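Local coordinates for putative cytoplasmic protein (Salmonella typhimurium LT2, PDB 2Q02), which is of unknown function but has a xylose isomerase-like TIM-barrel fold that binds zinc and may act as an isomerase, at residues E120-L125 with A161-K166; G200-R205 with Q214-S219. All coordinates share one frame; numbering follows the deposited sequence.

Contact 1 (E120-L125 with A161-K166)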
loop_
_atom_site.group_PDB
_atom_site.type_symbol
_atom_site.label_atom_id
_atom_site.label_comp_id
_atom_site.label_asym_id
_atom_site.label_seq_id
_atom_site.Cartn_x
_atom_site.Cartn_y
_atom_site.Cartn_z
ATOM N N GLU A 120 -6.597 0.580 21.213
ATOM C CA GLU A 120 -5.780 -0.357 21.969
ATOM C C GLU A 120 -4.836 -1.164 21.066
ATOM O O GLU A 120 -3.671 -1.376 21.396
ATOM C CB GLU A 120 -6.591 -1.345 22.816
ATOM C CG GLU A 120 -5.759 -1.960 23.959
ATOM C CD GLU A 120 -5.180 -0.885 24.926
ATOM O OE1 GLU A 120 -5.832 0.188 25.090
ATOM O OE2 GLU A 120 -4.085 -1.099 25.515
ATOM N N ALA A 121 -5.322 -1.614 19.925
ATOM C CA ALA A 121 -4.462 -2.360 18.994
ATOM C C ALA A 121 -3.314 -1.502 18.432
ATOM O O ALA A 121 -2.184 -1.965 18.271
ATOM C CB ALA A 121 -5.287 -2.964 17.841
ATOM N N ILE A 122 -3.607 -0.249 18.122
ATOM C CA ILE A 122 -2.593 0.665 17.621
ATOM C C ILE A 122 -1.532 0.901 18.693
ATOM O O ILE A 122 -0.332 0.890 18.368
ATOM C CB ILE A 122 -3.180 2.003 17.108
ATOM C CG1 ILE A 122 -4.010 1.777 15.844
ATOM C CG2 ILE A 122 -2.084 3.001 16.771
ATOM C CD1 ILE A 122 -4.891 2.963 15.494
ATOM N N LYS A 123 -1.951 1.100 19.949
ATOM C CA LYS A 123 -1.001 1.300 21.066
ATOM C C LYS A 123 -0.052 0.123 21.206
ATOM O O LYS A 123 1.162 0.305 21.274
ATOM C CB LYS A 123 -1.721 1.518 22.415
ATOM C CG LYS A 123 -2.350 2.916 22.606
ATOM C CD LYS A 123 -3.110 3.011 23.947
ATOM C CE LYS A 123 -3.595 4.450 24.263
ATOM N NZ LYS A 123 -4.795 4.520 25.182
ATOM N N ARG A 124 -0.621 -1.079 21.284
ATOM C CA ARG A 124 0.156 -2.312 21.442
ATOM C C ARG A 124 1.106 -2.553 20.267
ATOM O O ARG A 124 2.264 -2.939 20.445
ATOM C CB ARG A 124 -0.777 -3.525 21.578
ATOM C CG ARG A 124 0.009 -4.843 21.709
ATOM C CD ARG A 124 -0.836 -6.021 22.177
ATOM N NE ARG A 124 0.023 -7.162 22.500
ATOM C CZ ARG A 124 -0.384 -8.430 22.599
ATOM N NH1 ARG A 124 -1.658 -8.767 22.367
ATOM N NH2 ARG A 124 0.503 -9.382 22.903
ATOM N N LEU A 125 0.597 -2.358 19.059
ATOM C CA LEU A 125 1.407 -2.525 17.868
ATOM C C LEU A 125 2.464 -1.445 17.745
ATOM O O LEU A 125 3.514 -1.704 17.197
ATOM C CB LEU A 125 0.547 -2.550 16.589
ATOM C CG LEU A 125 -0.308 -3.808 16.368
ATOM C CD1 LEU A 125 -1.402 -3.552 15.353
ATOM C CD2 LEU A 125 0.530 -4.991 15.942
ATOM N N ALA A 161 -4.291 7.160 20.235
ATOM C CA ALA A 161 -3.322 6.150 20.646
ATOM C C ALA A 161 -1.930 6.713 20.992
ATOM O O ALA A 161 -1.108 6.014 21.604
ATOM C CB ALA A 161 -3.190 5.095 19.551
ATOM N N GLY A 162 -1.676 7.971 20.627
ATOM C CA GLY A 162 -0.366 8.595 20.825
ATOM C C GLY A 162 0.727 7.909 20.007
ATOM O O GLY A 162 1.877 7.800 20.457
ATOM N N SER A 163 0.364 7.451 18.806
ATOM C CA SER A 163 1.225 6.606 17.990
ATOM C C SER A 163 1.956 7.398 16.914
ATOM O O SER A 163 1.427 8.361 16.372
ATOM C CB SER A 163 0.370 5.535 17.315
ATOM O OG SER A 163 1.030 4.925 16.207
ATOM N N PRO A 164 3.170 6.977 16.561
ATOM C CA PRO A 164 3.867 7.568 15.404
ATOM C C PRO A 164 3.425 7.017 14.039
ATOM O O PRO A 164 3.927 7.466 13.010
ATOM C CB PRO A 164 5.318 7.134 15.629
ATOM C CG PRO A 164 5.176 5.785 16.300
ATOM C CD PRO A 164 3.981 5.924 17.202
ATOM N N PHE A 165 2.524 6.043 14.035
ATOM C CA PHE A 165 2.005 5.468 12.801
ATOM C C PHE A 165 1.385 6.512 11.909
ATOM O O PHE A 165 0.996 7.594 12.369
ATOM C CB PHE A 165 0.943 4.387 13.067
ATOM C CG PHE A 165 1.491 3.061 13.561
ATOM C CD1 PHE A 165 2.842 2.887 13.888
ATOM C CD2 PHE A 165 0.629 1.985 13.725
ATOM C CE1 PHE A 165 3.312 1.664 14.356
ATOM C CE2 PHE A 165 1.091 0.760 14.178
ATOM C CZ PHE A 165 2.438 0.590 14.485
ATOM N N LYS A 166 1.331 6.183 10.612
ATOM C CA LYS A 166 0.703 7.040 9.615
ATOM C C LYS A 166 -0.321 6.258 8.788
ATOM O O LYS A 166 -0.360 5.036 8.799
ATOM C CB LYS A 166 1.757 7.647 8.694
ATOM C CG LYS A 166 2.562 8.798 9.299
ATOM C CD LYS A 166 3.727 9.171 8.392
ATOM C CE LYS A 166 4.152 10.621 8.537
ATOM N NZ LYS A 166 5.184 10.860 9.582
#
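In Ile122 the CG2 methyl stands anti to the backbone N while CG1 lies beside that N (chi1 -68°), which turns the CG2 branch out of the helix toward the loop at Ala161-Phe165. In Phe165 the ring carbon CG is anti to the carbonyl carbon (chi1 -75°), and this directs the ring toward helix 115-130, between Ile122 and Leu125. Ile122 CG2 thus sits among three residues: it is 3.7 Å from Ala161 CB, 3.6 Å from Ser163 CB and 4.2 Å from Phe165 CD2. The far end of the ring reaches one turn further along, where Phe165 CE2 lies 4.1 Å from Leu125 CB and Phe165 CZ approaches Leu125 O obliquely. Branched isoleucine and broad phenylalanine suit this buried side, which Phe129 and Ile158 help to enclose.

Nearer the surface, Ala161 offers a single methyl, small enough for the helix to come close. The extended Lys123 chain runs alongside it, CG 3.5 Å from Ala161 O, and so keeps its aliphatic part on the protein and carries its amine outward; a second zinc ion, on the outer surface rather than in the barrel, lies about 5 Å from this side chain. Helix 151-161 stops here in a Schellman motif, with Gly162 taking the positive phi that the reversal needs. Ser163 then makes an ST turn: its OG accepts from Phe165 N at 2.9 Å, nearly straight at 160°, and also bonds Ser126 OG of helix 115-130. Pinning Phe165 N in this way fixes the backbone from which the ring projects. Between the two segments themselves the contact is van der Waals packing, so its fit depends on shape, and the polar serine hydroxyl is satisfied by its own turn and by the neighbouring helix.

Contact 2 (G200-R205 with Q214-S219)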
loop_
_atom_site.group_PDB
_atom_site.type_symbol
_atom_site.label_atom_id
_atom_site.label_comp_id
_atom_site.label_asym_id
_atom_site.label_seq_id
_atom_site.Cartn_x
_atom_site.Cartn_y
_atom_site.Cartn_z
ATOM N N GLY A 200 -5.884 1.694 -11.103
ATOM C CA GLY A 200 -7.052 2.129 -11.837
ATOM C C GLY A 200 -8.044 0.997 -11.949
ATOM O O GLY A 200 -7.671 -0.166 -11.830
ATOM N N VAL A 201 -9.304 1.359 -12.160
ATOM C CA VAL A 201 -10.380 0.410 -12.477
ATOM C C VAL A 201 -11.139 0.973 -13.672
ATOM O O VAL A 201 -11.540 2.127 -13.630
ATOM C CB VAL A 201 -11.343 0.290 -11.296
ATOM C CG1 VAL A 201 -12.700 -0.279 -11.710
ATOM C CG2 VAL A 201 -10.699 -0.538 -10.197
ATOM N N GLU A 202 -11.305 0.183 -14.733
ATOM C CA GLU A 202 -12.080 0.614 -15.914
ATOM C C GLU A 202 -13.501 0.043 -15.859
ATOM O O GLU A 202 -14.406 0.515 -16.564
ATOM C CB GLU A 202 -11.376 0.179 -17.209
ATOM C CG GLU A 202 -9.895 0.566 -17.283
ATOM C CD GLU A 202 -9.236 0.213 -18.620
ATOM O OE1 GLU A 202 -9.668 -0.765 -19.282
ATOM O OE2 GLU A 202 -8.280 0.923 -19.011
ATOM N N ASP A 203 -13.673 -0.962 -14.991
ATOM C CA ASP A 203 -14.913 -1.718 -14.825
ATOM C C ASP A 203 -16.036 -0.840 -14.287
ATOM O O ASP A 203 -15.920 -0.220 -13.219
ATOM C CB ASP A 203 -14.675 -2.901 -13.880
ATOM C CG ASP A 203 -15.611 -4.080 -14.142
ATOM O OD1 ASP A 203 -16.822 -4.012 -13.808
ATOM O OD2 ASP A 203 -15.106 -5.104 -14.655
ATOM N N THR A 204 -17.136 -0.841 -15.025
ATOM C CA THR A 204 -18.259 0.055 -14.812
ATOM C C THR A 204 -19.366 -0.517 -13.931
ATOM O O THR A 204 -20.426 0.107 -13.815
ATOM C CB THR A 204 -18.915 0.373 -16.164
ATOM O OG1 THR A 204 -19.314 -0.859 -16.788
ATOM C CG2 THR A 204 -17.936 1.123 -17.057
ATOM N N ARG A 205 -19.136 -1.698 -13.337
ATOM C CA ARG A 205 -20.071 -2.268 -12.348
ATOM C C ARG A 205 -20.250 -1.278 -11.186
ATOM O O ARG A 205 -19.392 -0.429 -10.953
ATOM C CB ARG A 205 -19.600 -3.643 -11.814
ATOM C CG ARG A 205 -18.219 -3.632 -11.143
ATOM C CD ARG A 205 -17.981 -4.716 -10.089
ATOM N NE ARG A 205 -18.014 -6.117 -10.544
ATOM C CZ ARG A 205 -17.153 -6.694 -11.387
ATOM N NH1 ARG A 205 -16.193 -5.993 -11.949
ATOM N NH2 ARG A 205 -17.266 -7.983 -11.698
ATOM N N GLN A 214 -10.685 -6.160 -9.943
ATOM C CA GLN A 214 -10.877 -5.149 -10.993
ATOM C C GLN A 214 -9.735 -4.138 -11.044
ATOM O O GLN A 214 -9.711 -3.273 -11.912
ATOM C CB GLN A 214 -12.188 -4.386 -10.779
ATOM C CG GLN A 214 -13.460 -5.156 -11.124
ATOM C CD GLN A 214 -13.867 -6.159 -10.051
ATOM O OE1 GLN A 214 -14.136 -5.800 -8.912
ATOM N NE2 GLN A 214 -13.909 -7.416 -10.420
ATOM N N ARG A 215 -8.792 -4.237 -10.117
ATOM C CA ARG A 215 -7.772 -3.219 -9.986
ATOM C C ARG A 215 -6.625 -3.512 -10.932
ATOM O O ARG A 215 -5.863 -4.471 -10.736
ATOM C CB ARG A 215 -7.281 -3.103 -8.539
ATOM C CG ARG A 215 -8.311 -2.510 -7.595
ATOM C CD ARG A 215 -7.896 -2.659 -6.182
ATOM N NE ARG A 215 -6.712 -1.873 -5.897
ATOM C CZ ARG A 215 -6.132 -1.786 -4.699
ATOM N NH1 ARG A 215 -6.631 -2.440 -3.642
ATOM N NH2 ARG A 215 -5.041 -1.042 -4.560
ATOM N N ILE A 216 -6.524 -2.673 -11.958
ATOM C CA ILE A 216 -5.453 -2.756 -12.949
ATOM C C ILE A 216 -4.552 -1.503 -12.843
ATOM O O ILE A 216 -4.273 -1.041 -11.751
ATOM C CB ILE A 216 -6.029 -3.011 -14.365
ATOM C CG1 ILE A 216 -6.939 -1.861 -14.848
ATOM C CG2 ILE A 216 -6.802 -4.301 -14.346
ATOM C CD1 ILE A 216 -7.572 -2.120 -16.217
HETATM N N MSE A 217 -4.069 -0.980 -13.956
HETATM C CA MSE A 217 -3.230 0.200 -13.934
HETATM C C MSE A 217 -3.981 1.422 -14.498
HETATM O O MSE A 217 -5.180 1.342 -14.821
HETATM C CB MSE A 217 -1.909 -0.116 -14.644
HETATM C CG MSE A 217 -1.038 -1.073 -13.818
HETATM SE SE MSE A 217 -0.136 -0.156 -12.269
HETATM C CE MSE A 217 1.262 0.703 -13.300
ATOM N N LEU A 218 -3.295 2.564 -14.560
ATOM C CA LEU A 218 -3.955 3.835 -14.868
ATOM C C LEU A 218 -4.151 4.001 -16.356
ATOM O O LEU A 218 -3.221 3.821 -17.122
ATOM C CB LEU A 218 -3.164 5.018 -14.286
ATOM C CG LEU A 218 -2.996 4.960 -12.753
ATOM C CD1 LEU A 218 -2.297 6.225 -12.200
ATOM C CD2 LEU A 218 -4.327 4.738 -12.064
ATOM N N SER A 219 -5.375 4.296 -16.765
ATOM C CA SER A 219 -5.643 4.646 -18.155
ATOM C C SER A 219 -6.568 5.862 -18.196
ATOM O O SER A 219 -6.973 6.384 -17.145
ATOM C CB SER A 219 -6.263 3.461 -18.906
ATOM O OG SER A 219 -7.662 3.360 -18.667
HETATM O O HOH W 1 -10.998 -2.944 -14.193
#
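The long connection that follows barrel strand 193-198 folds back on itself here, and a single antiparallel bridge ties its two limbs. Gly200 and Ile216 form the hydrogen-bonded pair: Gly200 N gives to Ile216 O at 3.2 Å and Ile216 N to Gly200 O at 2.8 Å. Glycine suits this spot because Met217 O, with Leu218 CD2 also close, leaves no room for a side chain. Beside the bridge, Val201 CG2 rests 3.4 Å from Gln214 O, and a water 2.6 Å from Gln214 O donates to it and accepts from Glu202 N.

In a TIM barrel the loops leaving the strands frame the active site, and Arg215 shows it: its guanidinium turns inward to bond the zinc ligands Asp170 and Glu245, and is steadied by Ser199 and a salt bridge with Asp212. A long side chain with several N-H donors suits a place between carboxylates beside the metal.

Toward the outside, Glu202 extends across Ile216 at about a right angle, its CG 3.7 Å from Ile216 CD1. Ser219 OG, held between its backbone N and carbonyl carbon (chi1 82°), donates to the anti side of Glu202 OE2, 21° out of the carboxylate plane; the 2.5 Å from Ser219 OG to Glu202 OE2 is short and its exact length doubtful. Its hydroxyl also bonds Lys221 N. Arg205, paired with Asp203 through NH1 and OD1 at 2.8 Å, lays one guanidinium face over Gln214 CD, the two planes 36° apart; Ala211 N, bonded to Gln214 OE1, holds the amide.

Contact 1 comes first along the chain and contact 2 follows it in series, both within one eight-stranded parallel barrel. They lie on opposite sides of the chain's centre, with contact centres about 33 Å apart and nearest atoms about 15 Å apart, so they do not touch. Contact 1 packs helix 115-130 against the turn that leads into strand 166-170; contact 2 follows strand 193-198, the next strand of the barrel. One therefore lies where a strand is entered, the other beyond a strand's end, on the side of the barrel's zinc site. The two contacts thus flank neighbouring strands that supply Asp170 and His197 as ligands of the barrel zinc.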